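Local coordinates for protein putative adhesin (Komagataella phaffii, PDB 5FX8) that is a putative cell-wall adhesin, represented here by its N-terminal part, and may mediate cell-cell interaction by binding other proteins through polar and charged contacts, at residues D175-T186 / V276-A287; I229-E238 / I247-L255. All blocks are in the same frame, centred on the assembly; numbering follows the deposited sequence.

Contact 1 (D175-T186 / V276-A287)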
ATOM      1  N   ASP C 175     -24.963  -2.583  16.639  1.00 62.44           N
ATOM      2  CA  ASP C 175     -25.009  -2.579  15.183  1.00 60.16           C
ATOM      3  C   ASP C 175     -25.299  -1.151  14.708  1.00 53.91           C
ATOM      4  O   ASP C 175     -25.175  -0.856  13.535  1.00 54.47           O
ATOM      5  CB  ASP C 175     -26.020  -3.653  14.692  1.00 69.81           C
ATOM      6  CG  ASP C 175     -26.092  -3.803  13.196  1.00 86.16           C
ATOM      7  OD1 ASP C 175     -25.994  -2.810  12.471  1.00 82.26           O
ATOM      8  OD2 ASP C 175     -26.275  -4.951  12.734  1.00 88.64           O
ATOM      9  N   ILE C 176     -25.591  -0.229  15.630  1.00 51.16           N
ATOM     10  CA  ILE C 176     -26.056   1.094  15.218  1.00 47.33           C
ATOM     11  C   ILE C 176     -24.948   1.856  14.502  1.00 41.91           C
ATOM     12  O   ILE C 176     -23.829   1.995  15.014  1.00 37.30           O
ATOM     13  CB  ILE C 176     -26.582   1.882  16.424  1.00 42.61           C
ATOM     14  CG1 ILE C 176     -27.843   1.233  16.979  1.00 41.41           C
ATOM     15  CG2 ILE C 176     -26.879   3.297  16.015  1.00 36.30           C
ATOM     16  CD1 ILE C 176     -28.339   1.888  18.216  1.00 36.86           C
ATOM     17  N   THR C 177     -25.264   2.360  13.304  1.00 41.34           N
ATOM     18  CA  THR C 177     -24.353   3.180  12.510  1.00 36.27           C
ATOM     19  C   THR C 177     -24.846   4.601  12.270  1.00 36.30           C
ATOM     20  O   THR C 177     -24.024   5.519  12.204  1.00 36.24           O
ATOM     21  CB  THR C 177     -24.074   2.524  11.142  1.00 35.64           C
ATOM     22  OG1 THR C 177     -25.248   2.566  10.325  1.00 36.85           O
ATOM     23  CG2 THR C 177     -23.667   1.080  11.326  1.00 39.98           C
ATOM     24  N   ASN C 178     -26.153   4.817  12.144  1.00 31.37           N
ATOM     25  CA  ASN C 178     -26.674   6.159  11.956  1.00 31.81           C
ATOM     26  C   ASN C 178     -27.909   6.371  12.818  1.00 31.20           C
ATOM     27  O   ASN C 178     -28.673   5.446  13.092  1.00 30.56           O
ATOM     28  CB  ASN C 178     -26.986   6.427  10.488  1.00 31.68           C
ATOM     29  CG  ASN C 178     -25.760   6.333   9.633  1.00 33.67           C
ATOM     30  OD1 ASN C 178     -25.304   5.240   9.315  1.00 39.59           O
ATOM     31  ND2 ASN C 178     -25.200   7.476   9.267  1.00 37.21           N
ATOM     32  N   ILE C 179     -28.081   7.610  13.255  1.00 29.05           N
ATOM     33  CA  ILE C 179     -29.181   7.995  14.116  1.00 26.30           C
ATOM     34  C   ILE C 179     -29.777   9.285  13.591  1.00 26.82           C
ATOM     35  O   ILE C 179     -29.073  10.289  13.464  1.00 23.42           O
ATOM     36  CB  ILE C 179     -28.731   8.181  15.569  1.00 25.39           C
ATOM     37  CG1 ILE C 179     -28.112   6.890  16.087  1.00 26.35           C
ATOM     38  CG2 ILE C 179     -29.909   8.615  16.399  1.00 23.77           C
ATOM     39  CD1 ILE C 179     -27.628   6.964  17.505  1.00 24.54           C
ATOM     40  N   ASP C 180     -31.076   9.258  13.310  1.00 26.03           N
ATOM     41  CA  ASP C 180     -31.845  10.421  12.892  1.00 25.89           C
ATOM     42  C   ASP C 180     -32.912  10.754  13.928  1.00 26.21           C
ATOM     43  O   ASP C 180     -33.690   9.886  14.317  1.00 28.06           O
ATOM     44  CB  ASP C 180     -32.508  10.156  11.554  1.00 29.15           C
ATOM     45  CG  ASP C 180     -31.531   9.733  10.515  1.00 33.18           C
ATOM     46  OD1 ASP C 180     -30.507  10.431  10.368  1.00 33.31           O
ATOM     47  OD2 ASP C 180     -31.770   8.700   9.857  1.00 32.57           O
ATOM     48  N   ILE C 181     -32.981  12.015  14.336  1.00 26.08           N
ATOM     49  CA  ILE C 181     -33.915  12.461  15.360  1.00 24.50           C
ATOM     50  C   ILE C 181     -34.618  13.724  14.886  1.00 24.22           C
ATOM     51  O   ILE C 181     -33.981  14.632  14.345  1.00 27.17           O
ATOM     52  CB  ILE C 181     -33.184  12.708  16.696  1.00 25.32           C
ATOM     53  CG1 ILE C 181     -32.592  11.412  17.222  1.00 25.17           C
ATOM     54  CG2 ILE C 181     -34.115  13.243  17.722  1.00 25.12           C
ATOM     55  CD1 ILE C 181     -31.416  11.629  18.081  1.00 22.89           C
ATOM     56  N   SER C 182     -35.927  13.789  15.085  1.00 27.11           N
ATOM     57  CA  SER C 182     -36.658  15.041  14.933  1.00 25.68           C
ATOM     58  C   SER C 182     -37.721  15.149  16.021  1.00 27.98           C
ATOM     59  O   SER C 182     -38.368  14.159  16.358  1.00 28.38           O
ATOM     60  CB  SER C 182     -37.309  15.137  13.569  1.00 24.88           C
ATOM     61  OG  SER C 182     -38.243  14.095  13.443  1.00 31.24           O
ATOM     62  N   THR C 183     -37.891  16.354  16.562  1.00 28.37           N
ATOM     63  CA  THR C 183     -38.885  16.663  17.581  1.00 26.76           C
ATOM     64  C   THR C 183     -39.794  17.767  17.072  1.00 27.31           C
ATOM     65  O   THR C 183     -39.316  18.731  16.481  1.00 29.70           O
ATOM     66  CB  THR C 183     -38.233  17.156  18.884  1.00 33.30           C
ATOM     67  OG1 THR C 183     -37.033  16.431  19.134  1.00 48.17           O
ATOM     68  CG2 THR C 183     -39.153  16.950  20.070  1.00 31.96           C
ATOM     69  N   VAL C 184     -41.099  17.640  17.317  1.00 26.88           N
ATOM     70  CA  VAL C 184     -42.033  18.750  17.170  1.00 27.39           C
ATOM     71  C   VAL C 184     -42.835  18.903  18.458  1.00 27.17           C
ATOM     72  O   VAL C 184     -43.225  17.914  19.084  1.00 26.97           O
ATOM     73  CB  VAL C 184     -42.959  18.551  15.958  1.00 26.45           C
ATOM     74  CG1 VAL C 184     -42.189  18.174  14.807  1.00 28.26           C
ATOM     75  CG2 VAL C 184     -43.974  17.528  16.208  1.00 28.99           C
ATOM     76  N   GLN C 185     -43.077  20.142  18.862  1.00 26.47           N
ATOM     77  CA  GLN C 185     -43.822  20.365  20.087  1.00 27.49           C
ATOM     78  C   GLN C 185     -44.579  21.691  20.028  1.00 29.37           C
ATOM     79  O   GLN C 185     -44.126  22.649  19.401  1.00 29.14           O
ATOM     80  CB  GLN C 185     -42.883  20.321  21.288  1.00 27.50           C
ATOM     81  CG  GLN C 185     -42.922  21.544  22.104  1.00 28.38           C
ATOM     82  CD  GLN C 185     -42.183  21.422  23.386  1.00 27.23           C
ATOM     83  OE1 GLN C 185     -42.190  22.345  24.187  1.00 29.30           O
ATOM     84  NE2 GLN C 185     -41.535  20.293  23.602  1.00 26.27           N
ATOM     85  N   THR C 186     -45.753  21.722  20.658  1.00 32.34           N
ATOM     86  CA  THR C 186     -46.512  22.956  20.868  1.00 36.28           C
ATOM     87  C   THR C 186     -46.948  22.941  22.306  1.00 29.60           C
ATOM     88  O   THR C 186     -47.368  21.905  22.795  1.00 30.80           O
ATOM     89  CB  THR C 186     -47.766  23.069  19.969  1.00 33.70           C
ATOM     90  OG1 THR C 186     -48.670  22.008  20.295  1.00 39.76           O
ATOM     91  CG2 THR C 186     -47.411  22.964  18.528  1.00 30.14           C
ATOM     92  N   VAL C 276     -47.985  20.004  27.471  1.00 26.28           N
ATOM     93  CA  VAL C 276     -47.181  20.157  26.259  1.00 28.71           C
ATOM     94  C   VAL C 276     -47.275  18.878  25.432  1.00 27.95           C
ATOM     95  O   VAL C 276     -46.983  17.791  25.935  1.00 28.69           O
ATOM     96  CB  VAL C 276     -45.711  20.478  26.608  1.00 26.06           C
ATOM     97  CG1 VAL C 276     -44.776  20.033  25.523  1.00 27.58           C
ATOM     98  CG2 VAL C 276     -45.543  21.930  26.797  1.00 27.75           C
ATOM     99  N   GLN C 277     -47.668  19.004  24.162  1.00 27.53           N
ATOM    100  CA  GLN C 277     -47.617  17.880  23.228  1.00 28.11           C
ATOM    101  C   GLN C 277     -46.225  17.813  22.609  1.00 26.80           C
ATOM    102  O   GLN C 277     -45.665  18.840  22.219  1.00 25.24           O
ATOM    103  CB  GLN C 277     -48.676  18.010  22.136  1.00 29.13           C
ATOM    104  CG  GLN C 277     -50.081  18.241  22.660  1.00 31.77           C
ATOM    105  CD  GLN C 277     -50.584  17.086  23.507  1.00 41.02           C
ATOM    106  OE1 GLN C 277     -50.585  15.929  23.064  1.00 36.33           O
ATOM    107  NE2 GLN C 277     -51.005  17.388  24.740  1.00 38.06           N
ATOM    108  N   ASN C 278     -45.661  16.608  22.551  1.00 27.22           N
ATOM    109  CA  ASN C 278     -44.299  16.429  22.067  1.00 26.85           C
ATOM    110  C   ASN C 278     -44.144  15.071  21.416  1.00 26.41           C
ATOM    111  O   ASN C 278     -44.443  14.052  22.041  1.00 30.04           O
ATOM    112  CB  ASN C 278     -43.286  16.545  23.197  1.00 23.75           C
ATOM    113  CG  ASN C 278     -41.871  16.330  22.719  1.00 24.37           C
ATOM    114  OD1 ASN C 278     -41.463  15.214  22.429  1.00 25.59           O
ATOM    115  ND2 ASN C 278     -41.119  17.400  22.631  1.00 24.32           N
ATOM    116  N   VAL C 279     -43.623  15.049  20.197  1.00 24.99           N
ATOM    117  CA  VAL C 279     -43.292  13.799  19.534  1.00 27.25           C
ATOM    118  C   VAL C 279     -41.815  13.811  19.178  1.00 28.49           C
ATOM    119  O   VAL C 279     -41.241  14.867  18.910  1.00 27.52           O
ATOM    120  CB  VAL C 279     -44.158  13.574  18.289  1.00 24.44           C
ATOM    121  CG1 VAL C 279     -43.891  14.643  17.306  1.00 26.98           C
ATOM    122  CG2 VAL C 279     -43.862  12.241  17.689  1.00 32.19           C
ATOM    123  N   VAL C 280     -41.196  12.638  19.222  1.00 26.11           N
ATOM    124  CA  VAL C 280     -39.818  12.450  18.817  1.00 25.63           C
ATOM    125  C   VAL C 280     -39.790  11.239  17.911  1.00 27.76           C
ATOM    126  O   VAL C 280     -40.034  10.120  18.366  1.00 28.19           O
ATOM    127  CB  VAL C 280     -38.876  12.247  19.998  1.00 25.82           C
ATOM    128  CG1 VAL C 280     -37.532  11.856  19.489  1.00 27.51           C
ATOM    129  CG2 VAL C 280     -38.748  13.497  20.765  1.00 27.76           C
ATOM    130  N   ASN C 281     -39.485  11.449  16.641  1.00 29.39           N
ATOM    131  CA  ASN C 281     -39.255  10.347  15.721  1.00 28.77           C
ATOM    132  C   ASN C 281     -37.773  10.009  15.718  1.00 28.56           C
ATOM    133  O   ASN C 281     -36.934  10.893  15.561  1.00 30.00           O
ATOM    134  CB  ASN C 281     -39.721  10.725  14.323  1.00 30.00           C
ATOM    135  CG  ASN C 281     -41.101  11.307  14.322  1.00 34.88           C
ATOM    136  OD1 ASN C 281     -41.292  12.495  14.585  1.00 34.40           O
ATOM    137  ND2 ASN C 281     -42.085  10.472  14.031  1.00 42.09           N
ATOM    138  N   VAL C 282     -37.451   8.742  15.912  1.00 28.85           N
ATOM    139  CA  VAL C 282     -36.074   8.273  15.922  1.00 28.90           C
ATOM    140  C   VAL C 282     -35.959   7.165  14.894  1.00 28.89           C
ATOM    141  O   VAL C 282     -36.674   6.164  14.982  1.00 33.67           O
ATOM    142  CB  VAL C 282     -35.650   7.776  17.309  1.00 27.94           C
ATOM    143  CG1 VAL C 282     -34.295   7.122  17.232  1.00 27.32           C
ATOM    144  CG2 VAL C 282     -35.625   8.925  18.271  1.00 26.09           C
ATOM    145  N   ASP C 283     -35.085   7.343  13.912  1.00 30.09           N
ATOM    146  CA  ASP C 283     -34.829   6.323  12.902  1.00 31.70           C
ATOM    147  C   ASP C 283     -33.416   5.801  13.089  1.00 31.56           C
ATOM    148  O   ASP C 283     -32.464   6.583  13.090  1.00 32.68           O
ATOM    149  CB  ASP C 283     -35.013   6.890  11.502  1.00 32.79           C
ATOM    150  CG  ASP C 283     -36.397   7.420  11.284  1.00 39.47           C
ATOM    151  OD1 ASP C 283     -36.696   8.541  11.762  1.00 46.28           O
ATOM    152  OD2 ASP C 283     -37.193   6.707  10.649  1.00 40.27           O
ATOM    153  N   LEU C 284     -33.280   4.500  13.279  1.00 29.91           N
ATOM    154  CA  LEU C 284     -31.982   3.890  13.498  1.00 31.18           C
ATOM    155  C   LEU C 284     -31.581   3.129  12.251  1.00 35.39           C
ATOM    156  O   LEU C 284     -32.383   2.378  11.694  1.00 35.53           O
ATOM    157  CB  LEU C 284     -32.007   2.940  14.690  1.00 32.80           C
ATOM    158  CG  LEU C 284     -32.342   3.506  16.054  1.00 29.34           C
ATOM    159  CD1 LEU C 284     -32.270   2.387  17.005  1.00 29.49           C
ATOM    160  CD2 LEU C 284     -31.354   4.549  16.447  1.00 28.68           C
ATOM    161  N   THR C 285     -30.353   3.333  11.808  1.00 38.40           N
ATOM    162  CA  THR C 285     -29.787   2.533  10.738  1.00 38.09           C
ATOM    163  C   THR C 285     -28.830   1.521  11.343  1.00 42.24           C
ATOM    164  O   THR C 285     -27.959   1.872  12.142  1.00 38.87           O
ATOM    165  CB  THR C 285     -29.070   3.403   9.722  1.00 36.85           C
ATOM    166  OG1 THR C 285     -30.034   4.189   9.027  1.00 38.47           O
ATOM    167  CG2 THR C 285     -28.316   2.537   8.748  1.00 39.01           C
ATOM    168  N   THR C 286     -29.010   0.265  10.965  1.00 47.78           N
ATOM    169  CA  THR C 286     -28.253  -0.821  11.564  1.00 56.31           C
ATOM    170  C   THR C 286     -27.781  -1.757  10.455  1.00 62.58           C
ATOM    171  O   THR C 286     -28.570  -2.154   9.601  1.00 68.58           O
ATOM    172  CB  THR C 286     -29.103  -1.529  12.620  1.00 56.74           C
ATOM    173  OG1 THR C 286     -30.445  -1.638  12.153  1.00 57.56           O
ATOM    174  CG2 THR C 286     -29.111  -0.719  13.886  1.00 62.75           C
ATOM    175  N   ALA C 287     -26.483  -2.074  10.474  1.00 66.88           N
ATOM    176  CA  ALA C 287     -25.820  -2.879   9.444  1.00 76.75           C
ATOM    177  C   ALA C 287     -26.512  -4.203   9.133  1.00 79.10           C
ATOM    178  O   ALA C 287     -27.265  -4.731   9.956  1.00 83.70           O
ATOM    179  CB  ALA C 287     -24.374  -3.150   9.864  1.00 77.37           C
TER
HETATM  180  O   HOH W   1     -30.698   6.482  10.658  1.00 29.70           O

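Contact 2 (I229-E238 / I247-L255)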
ATOM      1  N   ILE C 229     -24.137  21.086  21.024  1.00 19.31           N
ATOM      2  CA  ILE C 229     -24.337  20.854  19.610  1.00 18.65           C
ATOM      3  C   ILE C 229     -24.617  22.218  18.996  1.00 22.42           C
ATOM      4  O   ILE C 229     -25.599  22.873  19.357  1.00 23.13           O
ATOM      5  CB  ILE C 229     -25.494  19.881  19.356  1.00 21.21           C
ATOM      6  CG1 ILE C 229     -25.164  18.472  19.825  1.00 19.02           C
ATOM      7  CG2 ILE C 229     -25.887  19.855  17.917  1.00 22.19           C
ATOM      8  CD1 ILE C 229     -26.316  17.543  19.639  1.00 17.26           C
ATOM      9  N   THR C 230     -23.742  22.671  18.110  1.00 20.77           N
ATOM     10  CA  THR C 230     -23.922  23.966  17.485  1.00 19.58           C
ATOM     11  C   THR C 230     -23.850  23.748  15.991  1.00 21.01           C
ATOM     12  O   THR C 230     -23.632  22.615  15.570  1.00 27.50           O
ATOM     13  CB  THR C 230     -22.862  24.950  17.941  1.00 20.83           C
ATOM     14  OG1 THR C 230     -21.681  24.766  17.153  1.00 27.48           O
ATOM     15  CG2 THR C 230     -22.553  24.706  19.386  1.00 21.68           C
ATOM     16  N   PRO C 231     -24.084  24.764  15.161  1.00 23.31           N
ATOM     17  CA  PRO C 231     -23.839  24.584  13.723  1.00 23.17           C
ATOM     18  C   PRO C 231     -22.424  24.160  13.411  1.00 22.89           C
ATOM     19  O   PRO C 231     -22.209  23.390  12.472  1.00 24.46           O
ATOM     20  CB  PRO C 231     -24.148  25.966  13.145  1.00 23.44           C
ATOM     21  CG  PRO C 231     -25.160  26.517  14.061  1.00 23.30           C
ATOM     22  CD  PRO C 231     -24.854  25.991  15.429  1.00 22.80           C
ATOM     23  N   ALA C 232     -21.453  24.615  14.189  1.00 20.06           N
ATOM     24  CA  ALA C 232     -20.063  24.358  13.880  1.00 20.77           C
ATOM     25  C   ALA C 232     -19.615  22.962  14.264  1.00 21.85           C
ATOM     26  O   ALA C 232     -18.458  22.618  14.014  1.00 21.48           O
ATOM     27  CB  ALA C 232     -19.164  25.381  14.571  1.00 21.22           C
ATOM     28  N   SER C 233     -20.463  22.149  14.863  1.00 21.08           N
ATOM     29  CA  SER C 233     -19.964  20.899  15.398  1.00 21.21           C
ATOM     30  C   SER C 233     -19.820  19.855  14.295  1.00 19.14           C
ATOM     31  O   SER C 233     -20.579  19.828  13.326  1.00 20.28           O
ATOM     32  CB  SER C 233     -20.861  20.412  16.529  1.00 19.11           C
ATOM     33  OG  SER C 233     -22.197  20.421  16.143  1.00 23.83           O
ATOM     34  N   GLY C 234     -18.795  19.025  14.427  1.00 22.14           N
ATOM     35  CA  GLY C 234     -18.530  17.957  13.501  1.00 19.87           C
ATOM     36  C   GLY C 234     -18.992  16.614  14.020  1.00 16.68           C
ATOM     37  O   GLY C 234     -19.792  16.513  14.955  1.00 16.27           O
ATOM     38  N   LEU C 235     -18.487  15.572  13.396  1.00 14.16           N
ATOM     39  CA  LEU C 235     -18.952  14.247  13.701  1.00 15.20           C
ATOM     40  C   LEU C 235     -18.733  13.938  15.175  1.00 16.76           C
ATOM     41  O   LEU C 235     -17.738  14.360  15.743  1.00 18.34           O
ATOM     42  CB  LEU C 235     -18.262  13.250  12.800  1.00 14.20           C
ATOM     43  CG  LEU C 235     -18.780  13.362  11.365  1.00 13.58           C
ATOM     44  CD1 LEU C 235     -17.930  12.536  10.442  1.00 11.60           C
ATOM     45  CD2 LEU C 235     -20.224  12.914  11.291  1.00 14.61           C
ATOM     46  N   PRO C 236     -19.655  13.191  15.804  1.00 15.68           N
ATOM     47  CA  PRO C 236     -20.741  12.379  15.268  1.00 16.53           C
ATOM     48  C   PRO C 236     -21.947  13.121  14.726  1.00 18.70           C
ATOM     49  O   PRO C 236     -22.760  12.481  14.087  1.00 19.82           O
ATOM     50  CB  PRO C 236     -21.151  11.548  16.475  1.00 18.99           C
ATOM     51  CG  PRO C 236     -20.851  12.368  17.590  1.00 15.47           C
ATOM     52  CD  PRO C 236     -19.567  13.027  17.257  1.00 15.80           C
ATOM     53  N   VAL C 237     -22.059  14.424  14.961  1.00 17.98           N
ATOM     54  CA  VAL C 237     -23.184  15.194  14.441  1.00 18.23           C
ATOM     55  C   VAL C 237     -23.091  15.255  12.922  1.00 20.09           C
ATOM     56  O   VAL C 237     -22.145  15.823  12.377  1.00 20.45           O
ATOM     57  CB  VAL C 237     -23.196  16.600  15.047  1.00 16.91           C
ATOM     58  CG1 VAL C 237     -24.247  17.454  14.414  1.00 18.97           C
ATOM     59  CG2 VAL C 237     -23.448  16.512  16.492  1.00 18.21           C
ATOM     60  N   GLU C 238     -24.084  14.692  12.233  1.00 19.69           N
ATOM     61  CA  GLU C 238     -24.173  14.827  10.785  1.00 21.94           C
ATOM     62  C   GLU C 238     -24.978  16.041  10.331  1.00 23.01           C
ATOM     63  O   GLU C 238     -24.706  16.584   9.257  1.00 20.42           O
ATOM     64  CB  GLU C 238     -24.817  13.597  10.154  1.00 23.82           C
ATOM     65  CG  GLU C 238     -24.213  12.298  10.500  1.00 25.86           C
ATOM     66  CD  GLU C 238     -24.790  11.187   9.649  1.00 39.61           C
ATOM     67  OE1 GLU C 238     -25.852  10.620  10.019  1.00 36.45           O
ATOM     68  OE2 GLU C 238     -24.184  10.895   8.592  1.00 40.91           O
ATOM     69  N   ILE C 247     -36.840  20.550  16.103  1.00 26.39           N
ATOM     70  CA  ILE C 247     -35.409  20.283  16.049  1.00 26.51           C
ATOM     71  C   ILE C 247     -35.177  19.048  15.194  1.00 27.40           C
ATOM     72  O   ILE C 247     -35.839  18.027  15.385  1.00 25.15           O
ATOM     73  CB  ILE C 247     -34.793  20.068  17.440  1.00 27.89           C
ATOM     74  CG1 ILE C 247     -35.124  21.197  18.401  1.00 33.33           C
ATOM     75  CG2 ILE C 247     -33.308  20.001  17.327  1.00 26.90           C
ATOM     76  CD1 ILE C 247     -34.692  20.913  19.823  1.00 27.18           C
ATOM     77  N   SER C 248     -34.236  19.142  14.259  1.00 28.16           N
ATOM     78  CA  SER C 248     -33.733  18.011  13.494  1.00 23.28           C
ATOM     79  C   SER C 248     -32.294  17.724  13.889  1.00 26.53           C
ATOM     80  O   SER C 248     -31.488  18.645  14.055  1.00 23.51           O
ATOM     81  CB  SER C 248     -33.779  18.288  12.003  1.00 24.86           C
ATOM     82  OG  SER C 248     -35.074  18.146  11.499  1.00 25.83           O
ATOM     83  N   LEU C 249     -31.955  16.445  13.988  1.00 23.89           N
ATOM     84  CA  LEU C 249     -30.620  16.102  14.437  1.00 20.96           C
ATOM     85  C   LEU C 249     -30.245  14.745  13.877  1.00 23.19           C
ATOM     86  O   LEU C 249     -31.103  13.877  13.761  1.00 25.40           O
ATOM     87  CB  LEU C 249     -30.584  16.103  15.953  1.00 21.48           C
ATOM     88  CG  LEU C 249     -29.250  15.948  16.638  1.00 23.57           C
ATOM     89  CD1 LEU C 249     -28.284  16.999  16.147  1.00 33.28           C
ATOM     90  CD2 LEU C 249     -29.486  16.101  18.097  1.00 20.90           C
ATOM     91  N   SER C 250     -28.971  14.567  13.522  1.00 22.71           N
ATOM     92  CA  SER C 250     -28.487  13.306  12.971  1.00 22.97           C
ATOM     93  C   SER C 250     -27.099  12.960  13.496  1.00 23.01           C
ATOM     94  O   SER C 250     -26.271  13.834  13.743  1.00 20.54           O
ATOM     95  CB  SER C 250     -28.413  13.345  11.454  1.00 27.33           C
ATOM     96  OG  SER C 250     -29.669  13.598  10.909  1.00 25.44           O
ATOM     97  N   PHE C 251     -26.830  11.672  13.604  1.00 20.40           N
ATOM     98  CA  PHE C 251     -25.565  11.201  14.139  1.00 21.46           C
ATOM     99  C   PHE C 251     -25.019  10.067  13.286  1.00 22.64           C
ATOM    100  O   PHE C 251     -25.758   9.191  12.843  1.00 26.22           O
ATOM    101  CB  PHE C 251     -25.707  10.693  15.568  1.00 22.47           C
ATOM    102  CG  PHE C 251     -25.901  11.756  16.607  1.00 21.80           C
ATOM    103  CD1 PHE C 251     -24.811  12.420  17.156  1.00 21.09           C
ATOM    104  CD2 PHE C 251     -27.168  12.037  17.104  1.00 21.58           C
ATOM    105  CE1 PHE C 251     -24.986  13.369  18.152  1.00 17.69           C
ATOM    106  CE2 PHE C 251     -27.345  12.982  18.090  1.00 19.56           C
ATOM    107  CZ  PHE C 251     -26.255  13.644  18.616  1.00 19.47           C
ATOM    108  N   ALA C 252     -23.722  10.085  13.058  1.00 27.36           N
ATOM    109  CA  ALA C 252     -23.014   8.976  12.435  1.00 26.17           C
ATOM    110  C   ALA C 252     -21.862   8.632  13.346  1.00 22.25           C
ATOM    111  O   ALA C 252     -21.096   9.511  13.734  1.00 28.64           O
ATOM    112  CB  ALA C 252     -22.484   9.327  11.049  1.00 25.74           C
ATOM    113  N   GLY C 253     -21.757   7.380  13.724  1.00 26.16           N
ATOM    114  CA  GLY C 253     -20.698   7.029  14.641  1.00 25.43           C
ATOM    115  C   GLY C 253     -20.938   5.642  15.168  1.00 28.16           C
ATOM    116  O   GLY C 253     -21.912   4.977  14.828  1.00 28.15           O
ATOM    117  N   GLU C 254     -20.026   5.218  15.992  1.00 28.90           N
ATOM    118  CA  GLU C 254     -20.024   3.863  16.488  1.00 30.62           C
ATOM    119  C   GLU C 254     -20.538   3.924  17.914  1.00 30.45           C
ATOM    120  O   GLU C 254     -19.868   4.445  18.807  1.00 36.75           O
ATOM    121  CB  GLU C 254     -18.628   3.257  16.401  1.00 34.29           C
ATOM    122  CG  GLU C 254     -18.002   3.256  14.991  1.00 26.77           C
ATOM    123  CD  GLU C 254     -18.553   2.152  14.085  1.00 29.92           C
ATOM    124  OE1 GLU C 254     -18.103   0.992  14.190  1.00 35.60           O
ATOM    125  OE2 GLU C 254     -19.449   2.430  13.277  1.00 27.86           O
ATOM    126  N   LEU C 255     -21.734   3.427  18.121  1.00 33.42           N
ATOM    127  CA  LEU C 255     -22.284   3.350  19.461  1.00 30.88           C
ATOM    128  C   LEU C 255     -22.015   1.943  19.975  1.00 32.28           C
ATOM    129  O   LEU C 255     -22.522   0.962  19.425  1.00 31.28           O
ATOM    130  CB  LEU C 255     -23.766   3.694  19.448  1.00 30.64           C
ATOM    131  CG  LEU C 255     -24.319   4.205  20.773  1.00 33.02           C
ATOM    132  CD1 LEU C 255     -23.626   5.481  21.182  1.00 26.68           C
ATOM    133  CD2 LEU C 255     -25.800   4.391  20.637  1.00 28.59           C
TER

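Contact 1 (D175-T186 / V276-A287)
Thr285 O takes two backbone N-H groups at once: that of Thr177, 3.0 Å from its N and almost straight at 177°, and, more weakly, that of Asn178, 3.5 Å from its N. Two successive residues of one antiparallel strand thus face a single residue of the other, the definition of a classic beta bulge, which here slips the register by one near the start of 176-186. Beyond it the strands run as a regular antiparallel pair within the second cohesin-like domain, with backbone bonds from Asn178 and Thr285 to Thr186 and Gln277. Over the middle of the strands the two faces differ in character. Ile176, Ile179, Ile181, Val280, Val282 and Leu284 turn to the buried one, where beta-branched Ile and Val favour the extended backbone and all six suit the core; Ile169 of strand 162-170 packs against several of them. Farther along this face Asn278 has its OD1 bonded by Lys154. Leu284 points CG away from its own carbonyl carbon (chi1 -61°), and the fork beyond puts CD2 4.0 Å from Ile179 CG1 and CD1 beside Ile176 CD1. Ile181 uses both branches, CG1 on Val282 CG2 and CG2 on Val280 CG1. The other face, with Asn178, Asp180, Ser182, Asn281, Asp283 and Thr285, is polar here, as fits its partial exposure. Ser296 binds Asp283 OD2. A water bridges the two strands: it donates to Asp180 OD2 at 2.6 Å and to Asp283 O, while Thr285 OG1 donates to it at 2.9 Å.

Contact 2 (I229-E238 / I247-L255)
Two backbone bonds of 2.8 Å join the segments, Ala252 N to Pro236 O and Glu238 N to Ser250 O, and they bracket the non-hydrogen-bonded pair Val237 and Phe251 near the open end of a beta hairpin. Apolar side chains gather round the Phe251 ring. Pro236 CB lies in the ring plane at its edge, 3.8 Å from CD1, Val237 CG2 crosses to CE1, and Ile229 sends CD1 from the opposite direction to within 4.0 Å of CZ. With chi2 at 177° the Ile229 chain is fully extended, so the same CD1 also meets Leu249 CD2 tip to tip at 3.8 Å. On the other side of the strand Glu238 sets its CB on Ser250 CB and its CG against Ala252 CB, the small methyl of Ala252 letting the glutamate chain pass close by; its carboxylate is held through OE1 by Asn178. Further out, the cis peptide before Pro236 redirects the chain as it enters the hairpin. A type I turn over Thr230 to Ser233 brings the loop round: Ser233 presents both its N and its OG to Thr230 O, and Thr230 OG1 accepts from Ala232 N in an ST turn. This loop also binds the co-crystallised lipoxygenase chain, whose Arg391 and Arg379 reach the carbonyls of Ser233 and Ala232. Inward, Tyr197 of strand 189-200 meets Phe251 edge-to-face, while Leu261 and Val263 of strand 260-268 pack against Phe251 from the facing sheet.

Contacts 1 and 2 have centres about 13 Å apart and belong to one five-stranded antiparallel sheet of the second cohesin-like domain, in the order 237-242, 246-252, 176-186, 275-286, 294-304. Strands 246-252 and 176-186 are neighbours, so the contacts join directly: Ile179 O lies 2.6 Å from Phe251 N and Ile181 N 2.7 Å from Leu249 O, both probable hydrogen bonds. Along the chain, segment 175-186 comes first, then the hairpin of contact 2, then 276-287, which flanks 175-186 on the side away from 246-252. The two contacts thus build neighbouring parts of one sheet, whose inner side chains meet strands of the other five-stranded sheet, and residues of both touch the lipoxygenase chain.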